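Local coordinates for Mgp-operon protein 3 (Mycoplasma pneumoniae, PDB 6RJ1) that probably takes part in cell adhesion as an extracellular membrane protein, helping the bacterium to attach to its host, at residues Ala177-Val182 against Asn660-Asp665; Lys52-Val57 against Leu458-Gly463; Val918-Ala923 against Gly961-Asp966; Asn211-Lys216 against Glu632-Thr637; Pro797-Val802 against Leu812-Asp817. All blocks are in the same frame, centred on the assembly; numbering follows the deposited sequence.

Interaction 1 (Ala177-Val182 against Asn660-Asp665)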
# COMPACT_ATOMS: atom_id res chain seq x y z
N ALA A 177 -2.30 -19.96 -0.77
CA ALA A 177 -1.29 -20.82 -1.40
C ALA A 177 -0.63 -20.13 -2.61
O ALA A 177 0.54 -20.40 -2.92
CB ALA A 177 -1.90 -22.14 -1.82
N GLY A 178 -1.37 -19.23 -3.25
CA GLY A 178 -0.88 -18.42 -4.36
C GLY A 178 0.21 -17.48 -3.89
O GLY A 178 1.13 -17.20 -4.65
N LEU A 179 0.16 -17.01 -2.63
CA LEU A 179 1.19 -16.14 -2.06
C LEU A 179 2.43 -16.92 -1.60
O LEU A 179 3.53 -16.36 -1.53
CB LEU A 179 0.64 -15.29 -0.90
CG LEU A 179 -0.11 -13.97 -1.19
CD1 LEU A 179 0.27 -13.35 -2.54
CD2 LEU A 179 -1.58 -14.13 -1.03
N ALA A 180 2.25 -18.22 -1.26
CA ALA A 180 3.29 -19.12 -0.75
C ALA A 180 4.40 -19.46 -1.75
O ALA A 180 4.13 -20.05 -2.79
CB ALA A 180 2.66 -20.40 -0.20
N ARG A 181 5.64 -19.11 -1.41
CA ARG A 181 6.84 -19.36 -2.22
C ARG A 181 7.74 -20.32 -1.44
O ARG A 181 7.90 -20.14 -0.23
CB ARG A 181 7.58 -18.02 -2.45
CG ARG A 181 7.53 -17.43 -3.87
CD ARG A 181 6.15 -17.21 -4.48
NE ARG A 181 5.37 -16.13 -3.87
CZ ARG A 181 5.02 -15.01 -4.50
NH1 ARG A 181 4.27 -14.11 -3.90
NH2 ARG A 181 5.43 -14.78 -5.75
N VAL A 182 8.35 -21.31 -2.12
CA VAL A 182 9.26 -22.28 -1.48
C VAL A 182 10.40 -21.54 -0.76
O VAL A 182 10.99 -20.61 -1.31
CB VAL A 182 9.76 -23.39 -2.44
CG1 VAL A 182 10.75 -24.33 -1.75
CG2 VAL A 182 8.58 -24.19 -3.00
N ASN A 660 7.66 -8.66 3.13
CA ASN A 660 9.03 -8.74 2.60
C ASN A 660 9.32 -10.16 2.13
O ASN A 660 9.85 -10.34 1.04
CB ASN A 660 10.07 -8.31 3.64
CG ASN A 660 10.44 -6.85 3.58
OD1 ASN A 660 9.68 -6.00 3.11
ND2 ASN A 660 11.63 -6.53 4.07
N SER A 661 8.95 -11.16 2.95
CA SER A 661 9.16 -12.57 2.65
C SER A 661 7.85 -13.30 2.38
O SER A 661 6.85 -13.09 3.08
CB SER A 661 9.91 -13.26 3.78
OG SER A 661 10.11 -14.64 3.51
N TYR A 662 7.87 -14.17 1.36
CA TYR A 662 6.76 -15.02 0.95
C TYR A 662 7.09 -16.48 1.22
O TYR A 662 6.42 -17.37 0.70
CB TYR A 662 6.47 -14.82 -0.54
CG TYR A 662 5.68 -13.58 -0.87
CD1 TYR A 662 4.40 -13.37 -0.34
CD2 TYR A 662 6.16 -12.65 -1.79
CE1 TYR A 662 3.64 -12.26 -0.70
CE2 TYR A 662 5.40 -11.54 -2.16
CZ TYR A 662 4.14 -11.36 -1.62
OH TYR A 662 3.40 -10.26 -1.98
N GLY A 663 8.14 -16.71 2.01
CA GLY A 663 8.63 -18.03 2.38
C GLY A 663 7.55 -18.85 3.06
O GLY A 663 7.06 -18.45 4.12
N ASP A 664 7.15 -19.95 2.43
CA ASP A 664 6.11 -20.87 2.88
C ASP A 664 6.55 -21.61 4.15
O ASP A 664 6.98 -22.76 4.11
CB ASP A 664 5.75 -21.83 1.73
CG ASP A 664 4.54 -22.70 1.98
OD1 ASP A 664 3.62 -22.23 2.69
OD2 ASP A 664 4.52 -23.84 1.47
N ASP A 665 6.46 -20.89 5.28
CA ASP A 665 6.88 -21.36 6.60
C ASP A 665 5.96 -20.76 7.69
O ASP A 665 5.18 -19.84 7.41
CB ASP A 665 8.35 -20.93 6.85
CG ASP A 665 9.02 -21.64 8.01
OD1 ASP A 665 9.36 -22.84 7.86
OD2 ASP A 665 9.19 -21.00 9.07
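The Y662 ring carries the guanidinium of R181 over one face, with R181 NH1 above the ring centre, 3.1 Å from its plane. This is a cation-pi contact over the face, the two planes inclined by 34°, in which R181 CZ lies 4.1 Å from the ring centroid. Over one face of the guanidinium, displaced toward its rim, sits G178 O. Bends at chi2 and chi3 (55° and 70°) fold the R181 chain back over its own backbone, where R181 NE donates to L179 O at 3.0 Å, from above the carbonyl plane. E167 receives both polar ends: its carboxylate forms a salt bridge with R181 NH1 and a hydrogen bond with Y662 OH, which also pairs with S657. The backbones are joined by a single bridge of R181 with G663, made of R181 N to Y662 O (2.8 Å) and D664 N to R181 O (2.8 Å). An ST turn at S661 and an inverse gamma turn centred on D664 shape the chain either side of G663, just ahead of helix 666-673. Beyond the bridge, A180 CB touches D664 OD1 at 3.6 Å, while D664 OD2 is hydrogen-bonded to S761.

Interaction 2 (Lys52-Val57 against Leu458-Gly463); sequences KLVALV and LAYLNG
L458 lays its CD2 methyl over the backbone and first side-chain carbon of the facing strand: CD2 is 3.4 Å from L56 CB and 3.7 Å from A55 C. The same methyl also reaches V54, 3.9 Å from its CG1, so that one branch of the leucine fits between two alternate residues of strand 52-59. The second branch, L458 CD1, lies 4.0 Å from V54 CG1. V54 divides its own methyls between two neighbours. While CG1 meets L458, CG2 approaches Y460 CD2 at 4.1 Å, oblique to the ring. Next along the strand, the bent K52 chain crosses the Y460 side chain at about a right angle. Its CE comes 3.7 Å from Y460 CZ, and K52 NZ stands 3.1 Å from Y460 OH. E483 takes up both of these polar ends, with a salt bridge to K52 NZ and a hydrogen bond to Y460 OH.

The two strands run roughly antiparallel, at 148°, with axes 8.1 Å apart, and they meet through side chains. Both belong to one mixed sheet, 52-59 second from one margin and 457-461 at the other, consistent with a sheet curled enough to bring its two margins together. D44 and K46, from the marginal strand 40-48, hydrogen-bond to the backbone of L458. Chemically the contact is graded, aliphatic and buried from L56 to V54, then increasingly polar toward K52, where the carboxylate of E483 would offset the lysine charge.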
# COMPACT_ATOMS: atom_id res chain seq x y z
N LYS A 52 -13.64 26.89 -6.19
CA LYS A 52 -12.72 25.96 -6.86
C LYS A 52 -13.12 24.48 -6.79
O LYS A 52 -13.64 24.02 -5.77
CB LYS A 52 -11.29 26.17 -6.32
CG LYS A 52 -10.16 25.52 -7.13
CD LYS A 52 -9.00 26.47 -7.36
CE LYS A 52 -8.15 26.69 -6.13
NZ LYS A 52 -7.34 27.94 -6.25
N LEU A 53 -12.83 23.75 -7.88
CA LEU A 53 -13.03 22.32 -8.01
C LEU A 53 -11.83 21.74 -8.75
O LEU A 53 -11.53 22.15 -9.88
CB LEU A 53 -14.36 21.98 -8.72
CG LEU A 53 -14.66 20.49 -8.93
CD1 LEU A 53 -15.11 19.82 -7.63
CD2 LEU A 53 -15.72 20.32 -9.98
N VAL A 54 -11.13 20.82 -8.09
CA VAL A 54 -9.94 20.15 -8.60
C VAL A 54 -10.30 18.70 -8.95
O VAL A 54 -10.94 18.03 -8.14
CB VAL A 54 -8.78 20.24 -7.56
CG1 VAL A 54 -7.52 19.56 -8.08
CG2 VAL A 54 -8.50 21.69 -7.17
N ALA A 55 -9.92 18.23 -10.14
CA ALA A 55 -10.20 16.86 -10.59
C ALA A 55 -8.92 16.14 -11.06
O ALA A 55 -7.94 16.80 -11.40
CB ALA A 55 -11.24 16.87 -11.70
N LEU A 56 -8.93 14.80 -11.04
CA LEU A 56 -7.82 13.95 -11.47
C LEU A 56 -8.35 12.97 -12.52
O LEU A 56 -9.30 12.23 -12.27
CB LEU A 56 -7.23 13.18 -10.27
CG LEU A 56 -6.03 12.26 -10.53
CD1 LEU A 56 -4.86 13.02 -11.14
CD2 LEU A 56 -5.61 11.57 -9.25
N VAL A 57 -7.74 13.00 -13.70
CA VAL A 57 -8.16 12.15 -14.82
C VAL A 57 -6.98 11.36 -15.42
O VAL A 57 -5.87 11.89 -15.52
CB VAL A 57 -8.94 12.93 -15.92
CG1 VAL A 57 -10.31 13.39 -15.44
CG2 VAL A 57 -8.12 14.10 -16.47
N LEU A 458 -5.75 12.58 -5.05
CA LEU A 458 -5.21 13.93 -4.96
C LEU A 458 -5.60 14.69 -3.69
O LEU A 458 -6.48 14.28 -2.93
CB LEU A 458 -5.49 14.79 -6.23
CG LEU A 458 -6.94 15.13 -6.66
CD1 LEU A 458 -7.53 16.21 -5.83
CD2 LEU A 458 -6.92 15.74 -8.02
N ALA A 459 -4.92 15.84 -3.48
CA ALA A 459 -5.10 16.78 -2.38
C ALA A 459 -4.59 18.14 -2.83
O ALA A 459 -3.57 18.22 -3.53
CB ALA A 459 -4.32 16.32 -1.15
N TYR A 460 -5.30 19.21 -2.43
CA TYR A 460 -4.93 20.58 -2.75
C TYR A 460 -4.56 21.30 -1.46
O TYR A 460 -5.32 21.27 -0.49
CB TYR A 460 -6.06 21.31 -3.51
CG TYR A 460 -5.76 22.77 -3.81
CD1 TYR A 460 -5.97 23.76 -2.85
CD2 TYR A 460 -5.26 23.15 -5.05
CE1 TYR A 460 -5.68 25.09 -3.12
CE2 TYR A 460 -4.97 24.49 -5.33
CZ TYR A 460 -5.19 25.46 -4.36
OH TYR A 460 -4.93 26.78 -4.62
N LEU A 461 -3.40 21.96 -1.45
CA LEU A 461 -2.91 22.73 -0.31
C LEU A 461 -2.18 24.00 -0.75
O LEU A 461 -1.01 23.94 -1.15
CB LEU A 461 -2.01 21.86 0.61
CG LEU A 461 -1.62 22.48 1.97
CD1 LEU A 461 -2.78 22.48 2.94
CD2 LEU A 461 -0.42 21.77 2.58
N ASN A 462 -2.88 25.14 -0.67
CA ASN A 462 -2.36 26.47 -0.98
C ASN A 462 -1.56 26.54 -2.29
O ASN A 462 -0.33 26.74 -2.28
CB ASN A 462 -1.54 27.01 0.22
CG ASN A 462 -2.38 27.38 1.41
OD1 ASN A 462 -2.84 26.53 2.19
ND2 ASN A 462 -2.61 28.68 1.58
N GLY A 463 -2.26 26.35 -3.41
CA GLY A 463 -1.68 26.41 -4.76
C GLY A 463 -0.85 25.20 -5.17
O GLY A 463 -0.31 25.17 -6.28

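Interaction 3 (Val918-Ala923 against Gly961-Asp966); sequences VQNGIA and GLFEKD
F963 is the residue most buried by this contact, its ring met by I922 over one face and by N920 at the edge. I922 CD1 sits above the ring centre, 3.5 Å from the centroid and only 10° off the normal, a well-centred CH-pi contact. The isoleucine reaches this place with CG1 anti to the carbonyl carbon (chi1 -53°), and its CG1 also touches F963 CB at 3.7 Å.

N920 meets the same ring differently. Its CB lies at the ring edge, in plane, and its amide is turned steeply against the phenyl group, with N920 CG 3.6 Å from F963 CD2. The asparagine is tied at several points. Its backbone O accepts from F963 N at 2.8 Å. Its OD1 takes the N-H of I922 in the carbonyl plane at 2.9 Å, forming an Asx turn that spans G921, where the chain turns a corner between strands 914-920 and 922-924. T892, on strand 888-896, receives ND2, and its hydroxyl is also hydrogen-bonded to G961 O. The exposed L962 adds its CD1, 3.6 Å from N920 O.

Strand 962-965 is the marginal strand of a four-stranded antiparallel sheet, and Y956 of the adjoining strand 952-959 touches both I922 and F963. One asparagine thus bonds to the backbone through two oxygens and to a threonine through its nitrogen, so polar groups beside a buried aromatic ring are satisfied and the amide's rotation is probably fixed.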
# COMPACT_ATOMS: atom_id res chain seq x y z
N VAL A 918 -18.54 1.29 13.08
CA VAL A 918 -19.78 0.51 13.14
C VAL A 918 -20.63 0.68 11.88
O VAL A 918 -20.71 1.77 11.32
CB VAL A 918 -20.64 0.79 14.41
CG1 VAL A 918 -20.14 0.03 15.62
CG2 VAL A 918 -20.77 2.28 14.71
N GLN A 919 -21.30 -0.41 11.46
CA GLN A 919 -22.26 -0.43 10.35
C GLN A 919 -23.45 0.34 10.92
O GLN A 919 -24.06 -0.10 11.90
CB GLN A 919 -22.63 -1.88 10.00
CG GLN A 919 -22.03 -2.34 8.69
CD GLN A 919 -23.08 -2.74 7.69
OE1 GLN A 919 -23.09 -3.87 7.19
NE2 GLN A 919 -24.00 -1.82 7.36
N ASN A 920 -23.70 1.54 10.38
CA ASN A 920 -24.67 2.49 10.91
C ASN A 920 -26.17 2.23 10.65
O ASN A 920 -26.99 2.94 11.22
CB ASN A 920 -24.32 3.90 10.43
CG ASN A 920 -24.27 4.12 8.94
OD1 ASN A 920 -25.00 3.51 8.14
ND2 ASN A 920 -23.42 5.05 8.52
N GLY A 921 -26.51 1.28 9.78
CA GLY A 921 -27.91 1.02 9.46
C GLY A 921 -28.30 1.34 8.03
O GLY A 921 -29.37 0.92 7.58
N ILE A 922 -27.44 2.09 7.31
CA ILE A 922 -27.68 2.39 5.90
C ILE A 922 -27.01 1.27 5.12
O ILE A 922 -25.79 1.24 4.98
CB ILE A 922 -27.19 3.79 5.44
CG1 ILE A 922 -27.76 4.93 6.32
CG2 ILE A 922 -27.54 4.00 3.96
CD1 ILE A 922 -27.16 6.34 6.07
N ALA A 923 -27.81 0.30 4.69
CA ALA A 923 -27.36 -0.86 3.94
C ALA A 923 -28.48 -1.41 3.08
O ALA A 923 -29.65 -1.21 3.39
CB ALA A 923 -26.85 -1.94 4.88
N GLY A 961 -24.82 9.33 14.50
CA GLY A 961 -24.13 8.42 13.60
C GLY A 961 -24.85 7.11 13.33
O GLY A 961 -24.43 6.36 12.45
N LEU A 962 -25.93 6.82 14.09
CA LEU A 962 -26.76 5.63 13.92
C LEU A 962 -28.00 6.00 13.10
O LEU A 962 -28.60 7.05 13.34
CB LEU A 962 -27.16 5.03 15.29
CG LEU A 962 -27.10 3.48 15.45
CD1 LEU A 962 -28.19 2.76 14.63
CD2 LEU A 962 -25.70 2.92 15.21
N PHE A 963 -28.35 5.17 12.10
CA PHE A 963 -29.45 5.46 11.18
C PHE A 963 -30.60 4.48 11.20
O PHE A 963 -30.40 3.27 11.32
CB PHE A 963 -28.93 5.58 9.75
CG PHE A 963 -28.03 6.77 9.51
CD1 PHE A 963 -28.56 7.98 9.10
CD2 PHE A 963 -26.66 6.66 9.66
CE1 PHE A 963 -27.73 9.07 8.86
CE2 PHE A 963 -25.82 7.75 9.42
CZ PHE A 963 -26.36 8.95 9.02
N GLU A 964 -31.81 5.02 11.02
CA GLU A 964 -33.05 4.26 10.95
C GLU A 964 -33.94 4.90 9.90
O GLU A 964 -34.15 6.11 9.92
CB GLU A 964 -33.75 4.24 12.33
CG GLU A 964 -34.68 3.05 12.56
CD GLU A 964 -33.99 1.71 12.70
OE1 GLU A 964 -33.60 1.36 13.84
OE2 GLU A 964 -33.87 0.99 11.68
N LYS A 965 -34.43 4.08 8.95
CA LYS A 965 -35.27 4.50 7.83
C LYS A 965 -36.60 5.09 8.31
O LYS A 965 -37.27 4.51 9.17
CB LYS A 965 -35.52 3.31 6.89
CG LYS A 965 -36.21 3.65 5.58
CD LYS A 965 -36.89 2.41 5.01
CE LYS A 965 -37.90 2.71 3.93
NZ LYS A 965 -37.26 2.97 2.61
N ASP A 966 -36.98 6.26 7.74
CA ASP A 966 -38.24 6.92 8.04
C ASP A 966 -39.19 6.58 6.90
O ASP A 966 -39.13 7.20 5.84
CB ASP A 966 -38.06 8.44 8.19
CG ASP A 966 -39.25 9.15 8.81
OD1 ASP A 966 -40.33 9.15 8.20
OD2 ASP A 966 -39.09 9.72 9.91

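Interaction 4 (Asn211-Lys216 against Glu632-Thr637); sequences NNPGPK and EEVQTT
N211 and V634 bring two irregular loops together with their CA atoms 4.9 Å apart, N211 adopting a left-handed helical backbone (phi 58°), and the hydrogen bonds that cross between the loops are all donated by side-chain amides. N211 ND2 serves two acceptors, both close to the plane of its amide. One is E633 O at 3.3 Å, approached from above the carbonyl plane rather than along a lone pair. The other is E632 OE1 at 3.2 Å, met on its anti side, with the amide and carboxylate planes 45° apart. The E632 chain is extended beyond CG and crosses N211 at about a right angle.

N212 makes the shorter link. With CG anti to the backbone N (chi1 -168°), its amide swings toward the other loop, and ND2 donates to Q635 O at 2.8 Å, in the carbonyl plane and nearly straight. The opposite end of the same amide turns back to its own chain, where OD1 accepts from G214 N at 3.0 Å. Both ends are engaged, which would hold the amide flat across the junction. V634 CG1 packs against the loop backbone, 3.4 Å from N211 O, and against the proline ring, 3.8 Å from P213 CD. K210, the residue before N211 in the same loop, is hydrogen-bonded to Q635, while W200 hydrogen-bonds to N212 O.

The N212 OD1 to G214 N bond defines an Asx turn, here carrying P213 at its middle. It shapes one side of a loop-to-loop junction that ties the segment before strand 220-222 to the long connection between strands 614-616 and 650-654.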
# COMPACT_ATOMS: atom_id res chain seq x y z
N ASN A 211 27.16 -15.52 18.70
CA ASN A 211 26.03 -15.95 19.54
C ASN A 211 24.70 -16.06 18.78
O ASN A 211 23.65 -16.11 19.43
CB ASN A 211 25.90 -15.06 20.79
CG ASN A 211 27.14 -15.01 21.63
OD1 ASN A 211 27.63 -16.04 22.11
ND2 ASN A 211 27.66 -13.81 21.84
N ASN A 212 24.72 -16.13 17.43
CA ASN A 212 23.50 -16.27 16.65
C ASN A 212 22.99 -17.70 16.83
O ASN A 212 23.71 -18.65 16.50
CB ASN A 212 23.72 -15.95 15.17
CG ASN A 212 22.44 -15.79 14.39
OD1 ASN A 212 21.67 -16.74 14.20
ND2 ASN A 212 22.20 -14.60 13.89
N PRO A 213 21.78 -17.88 17.43
CA PRO A 213 21.28 -19.23 17.69
C PRO A 213 20.46 -19.86 16.55
O PRO A 213 19.91 -20.94 16.74
CB PRO A 213 20.43 -19.02 18.93
CG PRO A 213 19.86 -17.67 18.75
CD PRO A 213 20.82 -16.86 17.92
N GLY A 214 20.36 -19.18 15.40
CA GLY A 214 19.55 -19.66 14.29
C GLY A 214 20.29 -20.04 13.03
O GLY A 214 20.13 -19.35 12.02
N PRO A 215 21.05 -21.17 13.02
CA PRO A 215 21.74 -21.56 11.77
C PRO A 215 20.77 -21.95 10.66
O PRO A 215 21.09 -21.80 9.48
CB PRO A 215 22.59 -22.77 12.21
CG PRO A 215 21.91 -23.31 13.40
CD PRO A 215 21.33 -22.13 14.11
N LYS A 216 19.57 -22.43 11.04
CA LYS A 216 18.52 -22.89 10.14
C LYS A 216 17.56 -21.78 9.70
O LYS A 216 16.61 -22.06 8.97
CB LYS A 216 17.76 -24.10 10.73
CG LYS A 216 18.63 -25.31 11.07
CD LYS A 216 19.43 -25.88 9.89
CE LYS A 216 20.39 -26.95 10.38
NZ LYS A 216 21.27 -27.43 9.28
N GLU A 632 26.71 -10.63 26.14
CA GLU A 632 27.32 -10.45 24.82
C GLU A 632 26.28 -10.14 23.74
O GLU A 632 25.09 -10.39 23.93
CB GLU A 632 28.15 -11.69 24.44
CG GLU A 632 29.40 -11.89 25.29
CD GLU A 632 30.09 -13.22 25.15
OE1 GLU A 632 29.97 -13.86 24.08
OE2 GLU A 632 30.77 -13.63 26.12
N GLU A 633 26.76 -9.61 22.61
CA GLU A 633 25.95 -9.23 21.45
C GLU A 633 25.53 -10.44 20.62
O GLU A 633 26.38 -11.26 20.26
CB GLU A 633 26.75 -8.24 20.60
CG GLU A 633 26.04 -7.70 19.36
CD GLU A 633 26.92 -6.93 18.38
OE1 GLU A 633 28.15 -6.83 18.61
OE2 GLU A 633 26.36 -6.43 17.38
N VAL A 634 24.23 -10.54 20.29
CA VAL A 634 23.72 -11.60 19.42
C VAL A 634 23.76 -10.99 18.03
O VAL A 634 22.91 -10.18 17.66
CB VAL A 634 22.31 -12.16 19.79
CG1 VAL A 634 21.91 -13.29 18.86
CG2 VAL A 634 22.28 -12.64 21.24
N GLN A 635 24.82 -11.34 17.29
CA GLN A 635 25.09 -10.81 15.96
C GLN A 635 24.28 -11.42 14.86
O GLN A 635 23.93 -12.60 14.88
CB GLN A 635 26.58 -10.91 15.64
CG GLN A 635 27.42 -9.82 16.29
CD GLN A 635 28.88 -9.95 15.98
OE1 GLN A 635 29.34 -10.90 15.34
NE2 GLN A 635 29.65 -8.97 16.44
N THR A 636 24.06 -10.61 13.85
CA THR A 636 23.28 -10.89 12.66
C THR A 636 24.03 -10.26 11.47
O THR A 636 24.71 -9.25 11.65
CB THR A 636 21.80 -10.47 12.93
OG1 THR A 636 20.98 -10.76 11.81
CG2 THR A 636 21.63 -8.99 13.38
N THR A 637 24.02 -10.91 10.30
CA THR A 637 24.73 -10.40 9.11
C THR A 637 23.95 -10.74 7.85
O THR A 637 23.18 -11.69 7.87
CB THR A 637 26.24 -10.83 9.10
OG1 THR A 637 27.00 -9.93 8.29
CG2 THR A 637 26.46 -12.26 8.62

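Interaction 5 (Pro797-Val802 against Leu812-Asp817)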
# COMPACT_ATOMS: atom_id res chain seq x y z
N PRO A 797 -7.57 23.77 18.28
CA PRO A 797 -8.50 22.61 18.23
C PRO A 797 -7.84 21.35 17.67
O PRO A 797 -7.14 21.41 16.66
CB PRO A 797 -9.63 23.10 17.32
CG PRO A 797 -9.03 24.18 16.50
CD PRO A 797 -7.98 24.84 17.35
N ASN A 798 -8.08 20.20 18.34
CA ASN A 798 -7.52 18.89 17.98
C ASN A 798 -8.01 18.38 16.64
O ASN A 798 -9.11 18.69 16.20
CB ASN A 798 -7.84 17.83 19.06
CG ASN A 798 -7.34 18.11 20.46
OD1 ASN A 798 -6.28 18.71 20.69
ND2 ASN A 798 -8.10 17.64 21.43
N TYR A 799 -7.17 17.56 16.00
CA TYR A 799 -7.50 16.92 14.73
C TYR A 799 -6.87 15.55 14.62
O TYR A 799 -5.77 15.31 15.14
CB TYR A 799 -7.18 17.82 13.52
CG TYR A 799 -5.74 18.24 13.38
CD1 TYR A 799 -4.83 17.47 12.65
CD2 TYR A 799 -5.28 19.43 13.94
CE1 TYR A 799 -3.51 17.87 12.49
CE2 TYR A 799 -3.96 19.83 13.79
CZ TYR A 799 -3.07 19.05 13.07
OH TYR A 799 -1.77 19.44 12.93
N SER A 800 -7.58 14.65 13.96
CA SER A 800 -7.15 13.28 13.76
C SER A 800 -7.50 12.82 12.36
O SER A 800 -8.37 13.40 11.72
CB SER A 800 -7.83 12.36 14.77
OG SER A 800 -7.44 12.70 16.09
N ALA A 801 -6.83 11.79 11.90
CA ALA A 801 -7.12 11.18 10.61
C ALA A 801 -7.48 9.74 10.89
O ALA A 801 -6.91 9.12 11.79
CB ALA A 801 -5.91 11.24 9.70
N VAL A 802 -8.47 9.22 10.17
CA VAL A 802 -8.84 7.83 10.37
C VAL A 802 -8.77 7.09 9.05
O VAL A 802 -8.84 7.71 7.99
CB VAL A 802 -10.19 7.58 11.13
CG1 VAL A 802 -10.21 8.24 12.51
CG2 VAL A 802 -11.39 7.99 10.30
N LEU A 812 -5.19 8.20 13.74
CA LEU A 812 -3.90 8.88 13.78
C LEU A 812 -4.07 10.23 14.46
O LEU A 812 -4.86 11.05 14.01
CB LEU A 812 -3.29 8.99 12.37
CG LEU A 812 -3.24 7.68 11.57
CD1 LEU A 812 -2.87 7.94 10.13
CD2 LEU A 812 -2.32 6.66 12.23
N ASN A 813 -3.38 10.41 15.59
CA ASN A 813 -3.48 11.60 16.43
C ASN A 813 -2.31 12.55 16.28
O ASN A 813 -1.16 12.11 16.16
CB ASN A 813 -3.70 11.21 17.90
CG ASN A 813 -4.78 10.18 18.06
OD1 ASN A 813 -5.97 10.45 17.87
ND2 ASN A 813 -4.39 8.96 18.39
N PHE A 814 -2.61 13.86 16.28
CA PHE A 814 -1.63 14.93 16.09
C PHE A 814 -1.73 16.00 17.16
O PHE A 814 -2.79 16.18 17.76
CB PHE A 814 -1.78 15.56 14.69
CG PHE A 814 -1.83 14.58 13.54
CD1 PHE A 814 -0.66 14.10 12.97
CD2 PHE A 814 -3.04 14.13 13.03
CE1 PHE A 814 -0.70 13.19 11.91
CE2 PHE A 814 -3.08 13.21 11.98
CZ PHE A 814 -1.91 12.74 11.43
N ASN A 815 -0.61 16.72 17.39
CA ASN A 815 -0.52 17.84 18.33
C ASN A 815 -0.91 19.11 17.54
O ASN A 815 -0.18 19.50 16.62
CB ASN A 815 0.89 17.96 18.90
CG ASN A 815 1.05 18.98 19.99
OD1 ASN A 815 0.81 20.18 19.81
ND2 ASN A 815 1.49 18.54 21.16
N PRO A 816 -2.07 19.74 17.82
CA PRO A 816 -2.47 20.92 17.03
C PRO A 816 -1.68 22.20 17.31
O PRO A 816 -1.71 23.13 16.49
CB PRO A 816 -3.96 21.06 17.35
CG PRO A 816 -4.11 20.47 18.71
CD PRO A 816 -3.08 19.39 18.84
N ASP A 817 -0.99 22.27 18.45
CA ASP A 817 -0.19 23.43 18.84
C ASP A 817 1.16 23.49 18.10
O ASP A 817 1.76 24.57 18.03
CB ASP A 817 0.04 23.46 20.37
CG ASP A 817 -1.20 23.29 21.22
OD1 ASP A 817 -2.24 23.92 20.89
OD2 ASP A 817 -1.14 22.55 22.22
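Y799 holds CG between its backbone N and carbonyl carbon (chi1 60°), whereas F814 turns CG anti to the carbonyl carbon (chi1 -50°), and these settings place the two aromatic side chains beside each other across the strands. Their planes are near parallel, 23° apart, but slid so far that the rings barely overlap, with centroids 5.6 Å apart. The closest touch is instead between Y799 CE1 and F814 CB, 3.6 Å. The F814 ring then presents its edge to the opposite backbone, with Y799 O lying in its plane, and CE2 reaches A801 CB at 4.1 Å.

Along its CE2 side the tyrosine slides past P816, which lies on the same side of the ring plane as F814 CB, and Y799 CE2 comes 3.8 Å from P816 CB. The proline also rests against P797 and N798, with N798 OD1 3.4 Å from P816 CG. The phenol oxygen of Y799 is hydrogen-bonded to D819, and N798 ND2 to F900 O. Both aromatic residues also touch I698 of strand 693-699, so the pair packs onto a different sheet.

Further along, the backbones pair. A801 N donates to L812 O at 3.0 Å and L812 N to A801 O at 2.8 Å, making A801 and L812 an antiparallel hydrogen-bonded pair. S800 and N813 form the adjacent non-hydrogen-bonded pair, their side chains on the other face from A801 and L812. S800 OG is bonded to R811, and N813 ND2 to I832 O. Such alternating pairs mark the beta hairpin of strands 799-805 and 808-815, part of a five-stranded antiparallel sheet.

In the fold
Interactions 1 and 2 are long-range closures whose segments alternate along the chain, interweaving early and middle sequence; their centres lie about 40 Å apart, on opposite sides of the chain's centre. Interaction 4 falls within the span of interaction 1, about 24 Å from it between centres; both have their second segment in the MgpC adhesin region, and 211-216 lies just before strand 220-222, which 177-182 touches. Interactions 5 and 3 follow in sequence and are more local, one within a hairpin and one between two successive antiparallel sheets. Interactions 2, 3 and 5 lie nearer one another, with centres about 22 to 31 Å apart, whereas interactions 3 and 4 are about 55 Å apart.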